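Local coordinates for acetyl-CoA hydrolase/transferase family protein (PDB 2NVV), which probably transfers coenzyme A between acyl-CoA thioesters and carboxylates such as acetate, or hydrolyses acetyl-CoA, and binds zinc, at residues 64-69 and 212-217; 124-129 and 137-142; 71-76 and 86-91; 6-11 and 32-37; 286-291 and 311-316. All blocks are in the same frame, centred on the assembly; numbering follows the deposited sequence.

Contacts 2 and 4 are buried, contacts 3 and 5 partly so, and contact 1 lies at the surface. Chemistry follows place: contact 1 is a salt bridge between long side chains, contact 4 is aliphatic, contact 2 adds backbone bonds and a buried carboxylate, and contacts 3 and 5 set small or branched apolar groups beside a polar rim. Contacts 1 and 3 share helix 65-73. Contacts 1 to 4 belong to the domain of the seven-stranded parallel sheet, in its flanking helices and strand-end loops, and Lys33 of contact 4 forms a salt bridge with Glu126 of contact 2. Contact 5 joins two helices of another part of the chain, and its Arg311 bonds to the 212-217 loop.

Contact 1. Residues 64-69 and 212-217; sequences GARLDG and TSEPND
Arg66 and Glu214 reach each other through chains that both start with CG anti to the carbonyl carbon and then bend once. In Arg66 the turn comes at chi3 (75°), which sends the guanidinium across the gap to the loop. In Glu214 it comes at chi2 (-68°), folding the carboxylate back toward the incoming nitrogen. Long side chains suit this place because the backbones stay well apart: the closest CA atoms, those of Arg66 and Glu214, are 11.6 Å from each other.

The bridge is one-sided. Glu214 OE2 takes nearly the whole interaction, lying 2.9 Å from Arg66 NH2 in an almost straight bond. The other terminal nitrogen, Arg66 NH1, reaches the same oxygen at 3.4 Å in a weak, bent bond. OE2 sits at the edge of the guanidinium, in its plane, so the arginine uses its N-H directions well. The glutamate does not return the alignment: its OE2 is approached from above the carboxylate, and the two planes are 72° apart. This is therefore a fork of two N-H groups closing on one oxygen, unlike the flat side-on pair in which both oxygens are used.

Around it, Glu214 is anchored by its backbone N, which bonds to Asn160 OD1, and its side chain packs on Lys33. Helix 65-73 follows strand 55-58, and the 212-217 loop follows strand 206-212. The salt bridge thus ties together two connections leaving the carboxyl ends of parallel strands, on the loop-bearing rim of a Rossmann-like alpha/beta domain.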
# COMPACT_ATOMS: atom_id res chain seq x y z
N GLY A 64 18.28 -20.91 -1.11
CA GLY A 64 19.54 -21.16 -1.80
C GLY A 64 19.37 -21.76 -3.19
O GLY A 64 18.24 -21.90 -3.69
N ALA A 65 20.48 -22.11 -3.82
CA ALA A 65 20.43 -22.74 -5.13
C ALA A 65 20.08 -24.21 -4.90
O ALA A 65 19.72 -24.94 -5.82
CB ALA A 65 21.78 -22.61 -5.82
N ARG A 66 20.20 -24.64 -3.64
CA ARG A 66 19.93 -26.03 -3.26
C ARG A 66 18.48 -26.21 -2.83
O ARG A 66 18.14 -27.17 -2.16
CB ARG A 66 20.88 -26.43 -2.14
CG ARG A 66 22.30 -26.07 -2.48
CD ARG A 66 23.11 -25.83 -1.24
NE ARG A 66 23.43 -27.07 -0.56
CZ ARG A 66 24.08 -27.12 0.59
NH1 ARG A 66 24.47 -25.98 1.18
NH2 ARG A 66 24.35 -28.29 1.14
N LEU A 67 17.65 -25.26 -3.24
CA LEU A 67 16.23 -25.27 -2.93
C LEU A 67 15.53 -24.95 -4.26
O LEU A 67 15.13 -25.86 -5.00
CB LEU A 67 15.92 -24.20 -1.89
CG LEU A 67 14.64 -24.27 -1.03
CD1 LEU A 67 13.44 -24.73 -1.87
CD2 LEU A 67 14.87 -25.19 0.12
N ASP A 68 15.38 -23.67 -4.56
CA ASP A 68 14.73 -23.26 -5.80
C ASP A 68 15.52 -23.73 -7.01
O ASP A 68 14.97 -24.23 -7.98
CB ASP A 68 14.60 -21.74 -5.87
CG ASP A 68 13.51 -21.20 -4.98
OD1 ASP A 68 12.43 -21.81 -4.94
OD2 ASP A 68 13.74 -20.16 -4.32
N GLY A 69 16.83 -23.54 -6.96
CA GLY A 69 17.66 -23.95 -8.07
C GLY A 69 17.50 -25.40 -8.45
O GLY A 69 17.11 -25.72 -9.58
N THR A 212 22.42 -32.63 9.63
CA THR A 212 23.25 -32.00 8.61
C THR A 212 24.33 -31.16 9.27
O THR A 212 24.33 -30.96 10.48
CB THR A 212 22.42 -31.05 7.69
OG1 THR A 212 22.03 -29.89 8.43
CG2 THR A 212 21.18 -31.77 7.17
N SER A 213 25.27 -30.70 8.46
CA SER A 213 26.35 -29.85 8.94
C SER A 213 26.63 -28.96 7.76
O SER A 213 27.45 -29.27 6.91
CB SER A 213 27.58 -30.68 9.29
OG SER A 213 28.55 -29.87 9.92
N GLU A 214 25.91 -27.85 7.68
CA GLU A 214 26.07 -26.92 6.57
C GLU A 214 26.50 -25.54 7.04
O GLU A 214 25.77 -24.85 7.75
CB GLU A 214 24.75 -26.83 5.79
CG GLU A 214 24.22 -28.18 5.31
CD GLU A 214 25.09 -28.80 4.24
OE1 GLU A 214 25.02 -30.03 4.06
OE2 GLU A 214 25.84 -28.05 3.57
N PRO A 215 27.71 -25.12 6.66
CA PRO A 215 28.24 -23.82 7.04
C PRO A 215 27.71 -22.71 6.14
O PRO A 215 27.19 -22.98 5.07
CB PRO A 215 29.74 -24.01 6.88
CG PRO A 215 29.81 -24.89 5.66
CD PRO A 215 28.73 -25.92 5.94
N ASN A 216 27.84 -21.47 6.60
CA ASN A 216 27.40 -20.30 5.84
C ASN A 216 28.39 -20.10 4.70
O ASN A 216 29.57 -20.49 4.83
CB ASN A 216 27.43 -19.04 6.71
CG ASN A 216 26.14 -18.83 7.49
OD1 ASN A 216 25.62 -19.74 8.13
ND2 ASN A 216 25.63 -17.60 7.44
N ASP A 217 27.94 -19.53 3.59
CA ASP A 217 28.87 -19.28 2.48
C ASP A 217 29.72 -18.11 2.95
O ASP A 217 29.36 -17.44 3.92
CB ASP A 217 28.13 -18.87 1.20
CG ASP A 217 27.33 -20.00 0.60
OD1 ASP A 217 26.27 -20.35 1.17
OD2 ASP A 217 27.78 -20.53 -0.45

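Contact 2. Residues 124-129 and 137-142; sequences IIEVAD and LPTTGV
Glu126 and Thr139 meet at about a right angle, the carboxylate arriving extended and the threonine standing across its end. With CG anti to the backbone N (chi1 -179°) and the next torsion also extended, Glu126 runs straight out from its strand. Thr139 OG1 donates to Glu126 OE2 over 2.8 Å, using the anti lone pair, the one turned away from OE1. The threonine methyl turns to the strand backbone, Thr139 CG2 lying 3.7 Å from Val127 C. A beta-branched alcohol suits the place because its hydroxyl bonds to the carboxylate while its methyl packs beside it and against the Val127 backbone.

Further along, Ala128 and Asp129 both face Leu137 in a classic beta bulge, at the base of the antiparallel hairpin of strands 129-130 and 135-137. Ala128 N gives a straight bond of 2.7 Å to Leu137 O. Leu137 CD2 packs on Ala128 CB at 4.1 Å; a single methyl suits a residue so close to the partner chain.

Glu126 OE1 has partners of its own, a salt bridge to Lys33 NZ and a hydrogen bond from Asn160 ND2. With both oxygens of this buried carboxylate engaged, one by a lysine, it is probably held ionised.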
# COMPACT_ATOMS: atom_id res chain seq x y z
N ILE A 124 9.28 -28.35 5.48
CA ILE A 124 10.67 -28.76 5.61
C ILE A 124 11.34 -27.60 6.34
O ILE A 124 11.27 -26.47 5.86
CB ILE A 124 11.38 -28.93 4.25
CG1 ILE A 124 10.46 -29.60 3.22
CG2 ILE A 124 12.65 -29.75 4.45
CD1 ILE A 124 10.14 -31.02 3.48
N ILE A 125 11.96 -27.85 7.48
CA ILE A 125 12.59 -26.77 8.22
C ILE A 125 14.02 -27.07 8.68
O ILE A 125 14.37 -28.22 8.93
CB ILE A 125 11.75 -26.40 9.47
CG1 ILE A 125 11.66 -27.59 10.42
CG2 ILE A 125 10.36 -25.98 9.05
CD1 ILE A 125 10.93 -27.30 11.72
N GLU A 126 14.85 -26.04 8.76
CA GLU A 126 16.21 -26.21 9.25
C GLU A 126 16.19 -25.77 10.72
O GLU A 126 15.64 -24.72 11.05
CB GLU A 126 17.22 -25.36 8.48
CG GLU A 126 18.62 -25.58 9.00
CD GLU A 126 19.66 -24.75 8.29
OE1 GLU A 126 20.46 -25.34 7.54
OE2 GLU A 126 19.66 -23.51 8.49
N VAL A 127 16.80 -26.55 11.59
CA VAL A 127 16.76 -26.26 13.01
C VAL A 127 18.11 -26.28 13.72
O VAL A 127 19.08 -26.90 13.25
CB VAL A 127 15.78 -27.26 13.68
CG1 VAL A 127 15.79 -27.11 15.16
CG2 VAL A 127 14.37 -27.02 13.16
N ALA A 128 18.17 -25.57 14.85
CA ALA A 128 19.39 -25.53 15.67
C ALA A 128 19.16 -26.52 16.81
O ALA A 128 20.10 -26.95 17.47
CB ALA A 128 19.61 -24.11 16.22
N ASP A 129 17.89 -26.85 17.03
CA ASP A 129 17.51 -27.80 18.06
C ASP A 129 16.03 -28.13 18.00
O ASP A 129 15.17 -27.25 17.88
CB ASP A 129 17.84 -27.26 19.45
CG ASP A 129 17.77 -28.33 20.52
OD1 ASP A 129 18.44 -29.37 20.36
OD2 ASP A 129 17.06 -28.13 21.53
N LEU A 137 13.75 -24.84 17.36
CA LEU A 137 14.59 -23.65 17.47
C LEU A 137 15.15 -23.42 16.06
O LEU A 137 15.98 -24.19 15.58
CB LEU A 137 15.73 -23.87 18.48
CG LEU A 137 16.71 -22.69 18.69
CD1 LEU A 137 15.98 -21.46 19.19
CD2 LEU A 137 17.77 -23.09 19.69
N PRO A 138 14.69 -22.35 15.39
CA PRO A 138 15.10 -21.97 14.04
C PRO A 138 16.58 -21.61 14.01
O PRO A 138 17.22 -21.52 15.06
CB PRO A 138 14.24 -20.75 13.72
CG PRO A 138 13.15 -20.78 14.73
CD PRO A 138 13.81 -21.32 15.96
N THR A 139 17.12 -21.39 12.82
CA THR A 139 18.51 -21.01 12.71
C THR A 139 18.63 -19.52 12.44
O THR A 139 18.29 -18.71 13.30
CB THR A 139 19.25 -21.80 11.61
OG1 THR A 139 18.51 -21.74 10.39
CG2 THR A 139 19.43 -23.24 12.03
N THR A 140 19.07 -19.15 11.25
CA THR A 140 19.28 -17.74 10.94
C THR A 140 18.19 -16.99 10.16
O THR A 140 18.36 -15.82 9.85
CB THR A 140 20.63 -17.58 10.20
OG1 THR A 140 20.68 -18.49 9.10
CG2 THR A 140 21.78 -17.87 11.16
N GLY A 141 17.07 -17.66 9.86
CA GLY A 141 16.00 -17.01 9.13
C GLY A 141 14.66 -17.53 9.62
O GLY A 141 14.53 -18.72 9.84
N VAL A 142 13.67 -16.66 9.79
CA VAL A 142 12.36 -17.10 10.28
C VAL A 142 11.30 -17.25 9.20
O VAL A 142 10.68 -18.31 9.08
CB VAL A 142 11.82 -16.16 11.38
CG1 VAL A 142 10.53 -16.74 11.97
CG2 VAL A 142 12.87 -15.99 12.49

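Contact 3. Residues 71-76 and 86-91; sequences LAQADA and NKDLRN
Ala72 presses its methyl straight onto the backbone of the helix opposite, and here the contact is tight: Ala72 CB lies 3.6 Å from Leu89 CA and 3.9 Å from Leu89 CB. Alanine suits the spot because a single methyl lets the CA atoms of Ala72 and Leu89 come within 5.0 Å. The first turn behind this point is pinned by Asn86, the N-cap residue, whose OD1 accepts from Leu89 N at 2.8 Å in the carbonyl plane.

The two helices belong to successive crossovers of the Rossmann-like sheet. Helix 65-73 leads into strand 77-81, and helix 87-94 carries the chain on to strand 99-100, so the two helices lie side by side. Helix 65-73 closes in a Schellman motif, with Asp75 at positive phi and Ala76 N bonded back to Leu71 O.

Toward solvent the packing slackens. Gln73 stretches out, its chain extended beyond CG, and passes beside Asp88 with amide and carboxylate planes 47° apart. Gln73 NE2 comes to 3.5 Å from Asp88 OD2, but at an angle too poor for a hydrogen bond; the aliphatic stem also lies alongside, Gln73 CG being 3.8 Å from Asp88 CG.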
# COMPACT_ATOMS: atom_id res chain seq x y z
N LEU A 71 15.26 -27.54 -7.48
CA LEU A 71 13.87 -27.85 -7.75
C LEU A 71 13.44 -27.36 -9.13
O LEU A 71 12.65 -28.01 -9.82
CB LEU A 71 12.98 -27.24 -6.66
CG LEU A 71 12.34 -28.18 -5.61
CD1 LEU A 71 12.95 -29.58 -5.66
CD2 LEU A 71 12.50 -27.56 -4.21
N ALA A 72 13.97 -26.21 -9.52
CA ALA A 72 13.65 -25.63 -10.82
C ALA A 72 14.32 -26.44 -11.94
O ALA A 72 13.71 -26.68 -12.97
CB ALA A 72 14.12 -24.18 -10.87
N GLN A 73 15.57 -26.83 -11.74
CA GLN A 73 16.30 -27.62 -12.73
C GLN A 73 15.59 -28.95 -12.90
O GLN A 73 15.64 -29.57 -13.96
CB GLN A 73 17.74 -27.86 -12.30
CG GLN A 73 18.57 -26.61 -12.10
CD GLN A 73 20.03 -26.92 -11.75
OE1 GLN A 73 20.32 -27.76 -10.87
NE2 GLN A 73 20.95 -26.24 -12.42
N ALA A 74 14.94 -29.40 -11.83
CA ALA A 74 14.19 -30.66 -11.83
C ALA A 74 12.82 -30.48 -12.47
O ALA A 74 12.10 -31.46 -12.70
CB ALA A 74 14.03 -31.17 -10.41
N ASP A 75 12.46 -29.24 -12.76
CA ASP A 75 11.16 -28.93 -13.36
C ASP A 75 10.05 -29.55 -12.51
O ASP A 75 9.17 -30.23 -13.00
CB ASP A 75 11.12 -29.48 -14.80
CG ASP A 75 9.87 -29.02 -15.57
OD1 ASP A 75 9.30 -27.96 -15.22
OD2 ASP A 75 9.46 -29.72 -16.52
N ALA A 76 10.11 -29.30 -11.20
CA ALA A 76 9.14 -29.85 -10.27
C ALA A 76 8.43 -28.76 -9.50
O ALA A 76 7.98 -28.97 -8.39
CB ALA A 76 9.84 -30.80 -9.28
N ASN A 86 16.60 -16.94 -7.63
CA ASN A 86 17.47 -17.95 -8.22
C ASN A 86 17.36 -17.91 -9.75
O ASN A 86 16.25 -17.91 -10.29
CB ASN A 86 17.11 -19.33 -7.69
CG ASN A 86 17.77 -20.46 -8.46
OD1 ASN A 86 17.21 -20.97 -9.43
ND2 ASN A 86 18.97 -20.85 -8.03
N LYS A 87 18.50 -17.90 -10.43
CA LYS A 87 18.55 -17.84 -11.90
C LYS A 87 17.80 -18.94 -12.63
O LYS A 87 17.15 -18.69 -13.64
CB LYS A 87 20.01 -17.81 -12.37
CG LYS A 87 20.79 -19.10 -12.13
CD LYS A 87 22.29 -18.83 -12.00
CE LYS A 87 22.81 -17.97 -13.14
NZ LYS A 87 24.17 -17.41 -12.85
N ASP A 88 17.90 -20.16 -12.13
CA ASP A 88 17.21 -21.29 -12.75
C ASP A 88 15.70 -21.13 -12.61
O ASP A 88 14.97 -21.29 -13.59
CB ASP A 88 17.67 -22.60 -12.11
CG ASP A 88 19.13 -22.91 -12.41
OD1 ASP A 88 19.46 -23.00 -13.61
OD2 ASP A 88 19.93 -23.05 -11.46
N LEU A 89 15.24 -20.82 -11.40
CA LEU A 89 13.82 -20.63 -11.18
C LEU A 89 13.33 -19.40 -11.95
O LEU A 89 12.26 -19.43 -12.54
CB LEU A 89 13.53 -20.46 -9.69
CG LEU A 89 12.06 -20.18 -9.32
CD1 LEU A 89 11.15 -21.24 -9.95
CD2 LEU A 89 11.91 -20.17 -7.80
N ARG A 90 14.12 -18.34 -11.94
CA ARG A 90 13.78 -17.11 -12.64
C ARG A 90 13.57 -17.33 -14.13
O ARG A 90 12.64 -16.77 -14.72
CB ARG A 90 14.86 -16.06 -12.43
CG ARG A 90 14.61 -14.71 -13.13
CD ARG A 90 15.43 -13.63 -12.44
NE ARG A 90 16.78 -14.11 -12.17
CZ ARG A 90 17.44 -13.93 -11.04
NH1 ARG A 90 18.67 -14.41 -10.92
NH2 ARG A 90 16.89 -13.28 -10.03
N ASN A 91 14.42 -18.14 -14.75
CA ASN A 91 14.29 -18.43 -16.17
C ASN A 91 13.07 -19.31 -16.40
O ASN A 91 12.29 -19.08 -17.33
CB ASN A 91 15.54 -19.15 -16.69
CG ASN A 91 16.75 -18.26 -16.72
OD1 ASN A 91 17.88 -18.74 -16.84
ND2 ASN A 91 16.53 -16.95 -16.60

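Contact 4. Residues 6-11 and 32-37; sequences ITAEEA and PKVVPA
Between Ala8 and the pair Val34 and Val35 no flat side chain takes part: methyls face methyls, and the planar group that matters, the carboxylate of Glu10, works behind the interface on the helix's own first turn. Thr7 N bonds to Glu10 OE2 at 3.1 Å, coming from above the carboxylate plane, 46° out of it, and not at its edge. In return Glu10 N donates to Thr7 OG1 over 3.0 Å. This reciprocal exchange is a capping box, and threonine at the N-cap and glutamate three residues on are residues well suited to it. It caps the start of helix 8-12, the turn from which Ala8 points toward the valines.

Ala8 CB then makes the contact. Ala8 CB lies 3.9 Å from Val34 CG1 and 3.8 Å from the backbone oxygen Val34 O. Val34 holds CG1 between its own backbone N and carbonyl carbon (chi1 77°), which leaves both of its methyls near the alanine. One turn later Ala11 CB meets Val35 CG2 at 4.2 Å. Two small residues on the same side of a short helix let it lie close to the start of helix 35-47, Ala8 and Val35 having CA atoms 4.8 Å apart.

Beneath this seam runs the parallel sheet: Ala11 and Val35 both rest on Val210 of strand 206-212 and on Ile156 of strand 154-160, while Ile6 pairs its backbone with Val209. The starts of the two helices are thus seated together over two neighbouring strands.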
# COMPACT_ATOMS: atom_id res chain seq x y z
N ILE A 6 16.38 -39.91 10.20
CA ILE A 6 16.42 -40.53 8.89
C ILE A 6 17.36 -39.81 7.93
O ILE A 6 18.01 -38.82 8.29
CB ILE A 6 15.02 -40.56 8.26
CG1 ILE A 6 14.46 -39.14 8.16
CG2 ILE A 6 14.09 -41.41 9.10
CD1 ILE A 6 13.07 -39.07 7.58
N THR A 7 17.43 -40.31 6.71
CA THR A 7 18.28 -39.74 5.67
C THR A 7 17.49 -38.75 4.83
O THR A 7 16.27 -38.69 4.90
CB THR A 7 18.84 -40.82 4.74
OG1 THR A 7 17.76 -41.42 4.02
CG2 THR A 7 19.55 -41.88 5.54
N ALA A 8 18.20 -37.98 4.01
CA ALA A 8 17.55 -37.01 3.16
C ALA A 8 16.76 -37.72 2.09
O ALA A 8 15.86 -37.14 1.48
CB ALA A 8 18.58 -36.10 2.52
N GLU A 9 17.08 -38.99 1.86
CA GLU A 9 16.40 -39.78 0.85
C GLU A 9 15.10 -40.35 1.39
O GLU A 9 14.09 -40.39 0.69
CB GLU A 9 17.30 -40.91 0.36
CG GLU A 9 18.54 -40.47 -0.40
CD GLU A 9 19.59 -39.81 0.49
OE1 GLU A 9 19.87 -40.35 1.59
OE2 GLU A 9 20.16 -38.78 0.09
N GLU A 10 15.13 -40.80 2.64
CA GLU A 10 13.95 -41.35 3.29
C GLU A 10 12.94 -40.23 3.50
O GLU A 10 11.73 -40.42 3.33
CB GLU A 10 14.31 -41.96 4.64
CG GLU A 10 15.40 -43.02 4.59
CD GLU A 10 15.72 -43.59 5.96
OE1 GLU A 10 14.87 -44.33 6.50
OE2 GLU A 10 16.81 -43.30 6.49
N ALA A 11 13.45 -39.06 3.89
CA ALA A 11 12.62 -37.90 4.15
C ALA A 11 11.91 -37.45 2.89
O ALA A 11 10.74 -37.09 2.94
CB ALA A 11 13.48 -36.77 4.68
N PRO A 32 16.16 -25.24 4.50
CA PRO A 32 16.67 -26.61 4.44
C PRO A 32 17.63 -26.68 3.24
O PRO A 32 17.38 -26.03 2.23
CB PRO A 32 15.39 -27.43 4.25
CG PRO A 32 14.49 -26.48 3.52
CD PRO A 32 14.71 -25.22 4.29
N LYS A 33 18.71 -27.45 3.36
CA LYS A 33 19.71 -27.54 2.30
C LYS A 33 19.99 -28.92 1.68
O LYS A 33 20.65 -29.01 0.64
CB LYS A 33 21.03 -26.97 2.83
CG LYS A 33 20.92 -25.58 3.38
CD LYS A 33 22.13 -25.24 4.23
CE LYS A 33 22.06 -23.80 4.75
NZ LYS A 33 20.93 -23.57 5.67
N VAL A 34 19.50 -29.99 2.31
CA VAL A 34 19.78 -31.31 1.77
C VAL A 34 18.54 -32.12 1.33
O VAL A 34 18.60 -32.92 0.39
CB VAL A 34 20.63 -32.13 2.78
CG1 VAL A 34 19.76 -32.63 3.91
CG2 VAL A 34 21.34 -33.28 2.08
N VAL A 35 17.41 -31.90 1.98
CA VAL A 35 16.22 -32.62 1.61
C VAL A 35 15.63 -32.18 0.26
O VAL A 35 15.29 -33.02 -0.57
CB VAL A 35 15.13 -32.51 2.70
CG1 VAL A 35 13.83 -33.16 2.21
CG2 VAL A 35 15.61 -33.20 3.96
N PRO A 36 15.50 -30.86 0.03
CA PRO A 36 14.95 -30.44 -1.27
C PRO A 36 15.67 -31.03 -2.49
O PRO A 36 15.04 -31.27 -3.53
CB PRO A 36 15.01 -28.91 -1.20
CG PRO A 36 16.01 -28.62 -0.12
CD PRO A 36 15.75 -29.69 0.89
N ALA A 37 16.97 -31.28 -2.36
CA ALA A 37 17.73 -31.86 -3.45
C ALA A 37 17.33 -33.32 -3.64
O ALA A 37 17.30 -33.84 -4.76
CB ALA A 37 19.22 -31.76 -3.15

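Contact 5. Residues 286-291 and 311-316; sequences IQDAVI and RSVIQD
Val313 carries this contact, and its two methyls divide the work. With CG1 anti to the backbone N (chi1 173°) and CG2 anti to the carbonyl carbon, they diverge toward different partners on helix 288-295.

The apolar share falls to CG1. Val313 CG1 lies against the beta-branch of Ile291, 3.8 Å from Ile291 CG2 and 3.9 Å from Ile291 CG1, and the two side chains cross at a slant. Beta-branched residues suit both positions, since each puts a broad hydrocarbon face close to its own helix. Ile291, and Ile314 on the partner helix, both also touch Leu307 of strand 306-307.

Helix 288-295 links strand 285-286 to strand 299-304, shortly after Glu284, the residue predicted to form the glutamyl-CoA thioester. Helix 311-318 packs alongside its first turn. The side chain of Asp288 is about 9 Å from that of Val259, predicted to bind CoA.

The mixed polar and apolar share belongs to Val313 CG2, which touches the carboxylate of Asp288, 3.5 Å from Asp288 OD2, in van der Waals contact. The polar bonds of the carboxylate are made just outside the two segments, among them Asp288 OD1 with Ser310 OG, just ahead of helix 311-318. As the first residue after the N-cap Gln287, Asp288 also sits where a helix dipole would probably favour a negative charge.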
# COMPACT_ATOMS: atom_id res chain seq x y z
N ILE A 286 19.23 -8.73 8.09
CA ILE A 286 20.38 -8.12 8.72
C ILE A 286 21.61 -8.64 7.99
O ILE A 286 21.85 -9.85 7.96
CB ILE A 286 20.42 -8.51 10.21
CG1 ILE A 286 19.09 -8.10 10.86
CG2 ILE A 286 21.56 -7.83 10.91
CD1 ILE A 286 18.85 -8.70 12.22
N GLN A 287 22.38 -7.73 7.40
CA GLN A 287 23.58 -8.11 6.66
C GLN A 287 24.87 -7.79 7.40
O GLN A 287 24.85 -7.24 8.51
CB GLN A 287 23.59 -7.43 5.29
CG GLN A 287 23.69 -5.92 5.36
CD GLN A 287 22.34 -5.22 5.33
OE1 GLN A 287 21.88 -4.79 4.28
NE2 GLN A 287 21.70 -5.11 6.49
N ASP A 288 26.00 -8.14 6.79
CA ASP A 288 27.31 -7.89 7.37
C ASP A 288 27.47 -6.43 7.74
O ASP A 288 27.92 -6.11 8.84
CB ASP A 288 28.42 -8.28 6.40
CG ASP A 288 28.53 -9.77 6.21
OD1 ASP A 288 29.37 -10.20 5.40
OD2 ASP A 288 27.80 -10.53 6.87
N ALA A 289 27.10 -5.54 6.82
CA ALA A 289 27.22 -4.10 7.05
C ALA A 289 26.61 -3.65 8.37
O ALA A 289 27.14 -2.76 9.03
CB ALA A 289 26.61 -3.33 5.89
N VAL A 290 25.48 -4.25 8.75
CA VAL A 290 24.81 -3.90 10.00
C VAL A 290 25.62 -4.39 11.19
O VAL A 290 25.82 -3.67 12.17
CB VAL A 290 23.38 -4.53 10.06
CG1 VAL A 290 22.80 -4.40 11.46
CG2 VAL A 290 22.47 -3.85 9.05
N ILE A 291 26.10 -5.62 11.09
CA ILE A 291 26.92 -6.22 12.15
C ILE A 291 28.16 -5.36 12.40
O ILE A 291 28.52 -5.10 13.56
CB ILE A 291 27.35 -7.63 11.75
CG1 ILE A 291 26.10 -8.47 11.43
CG2 ILE A 291 28.16 -8.26 12.86
CD1 ILE A 291 25.16 -8.63 12.60
N ARG A 311 30.17 -16.24 6.37
CA ARG A 311 30.66 -17.23 7.32
C ARG A 311 31.57 -16.62 8.39
O ARG A 311 31.51 -16.99 9.55
CB ARG A 311 31.43 -18.34 6.60
CG ARG A 311 32.03 -19.40 7.53
CD ARG A 311 32.84 -20.42 6.76
NE ARG A 311 32.07 -21.00 5.66
CZ ARG A 311 32.58 -21.85 4.76
NH1 ARG A 311 31.82 -22.33 3.79
NH2 ARG A 311 33.85 -22.21 4.85
N SER A 312 32.40 -15.67 7.98
CA SER A 312 33.31 -15.02 8.91
C SER A 312 32.53 -14.27 9.99
O SER A 312 32.90 -14.28 11.16
CB SER A 312 34.21 -14.04 8.17
OG SER A 312 34.88 -13.19 9.10
N VAL A 313 31.46 -13.62 9.56
CA VAL A 313 30.62 -12.84 10.45
C VAL A 313 29.76 -13.69 11.39
O VAL A 313 29.62 -13.38 12.57
CB VAL A 313 29.71 -11.90 9.64
CG1 VAL A 313 28.72 -11.20 10.55
CG2 VAL A 313 30.56 -10.86 8.92
N ILE A 314 29.19 -14.77 10.85
CA ILE A 314 28.34 -15.66 11.64
C ILE A 314 29.15 -16.37 12.70
O ILE A 314 28.65 -16.61 13.79
CB ILE A 314 27.62 -16.71 10.76
CG1 ILE A 314 26.54 -17.40 11.58
CG2 ILE A 314 28.61 -17.75 10.25
CD1 ILE A 314 25.41 -16.49 12.01
N GLN A 315 30.41 -16.67 12.40
CA GLN A 315 31.28 -17.34 13.37
C GLN A 315 31.66 -16.35 14.47
O GLN A 315 31.79 -16.74 15.63
CB GLN A 315 32.54 -17.88 12.70
CG GLN A 315 32.25 -18.92 11.63
CD GLN A 315 33.50 -19.60 11.11
OE1 GLN A 315 34.45 -18.94 10.68
NE2 GLN A 315 33.50 -20.94 11.12
N ASP A 316 31.81 -15.08 14.11
CA ASP A 316 32.15 -14.08 15.10
C ASP A 316 30.99 -13.88 16.08
O ASP A 316 31.18 -13.71 17.29
CB ASP A 316 32.51 -12.76 14.42
CG ASP A 316 32.83 -11.65 15.42
OD1 ASP A 316 33.58 -11.91 16.38
OD2 ASP A 316 32.35 -10.52 15.22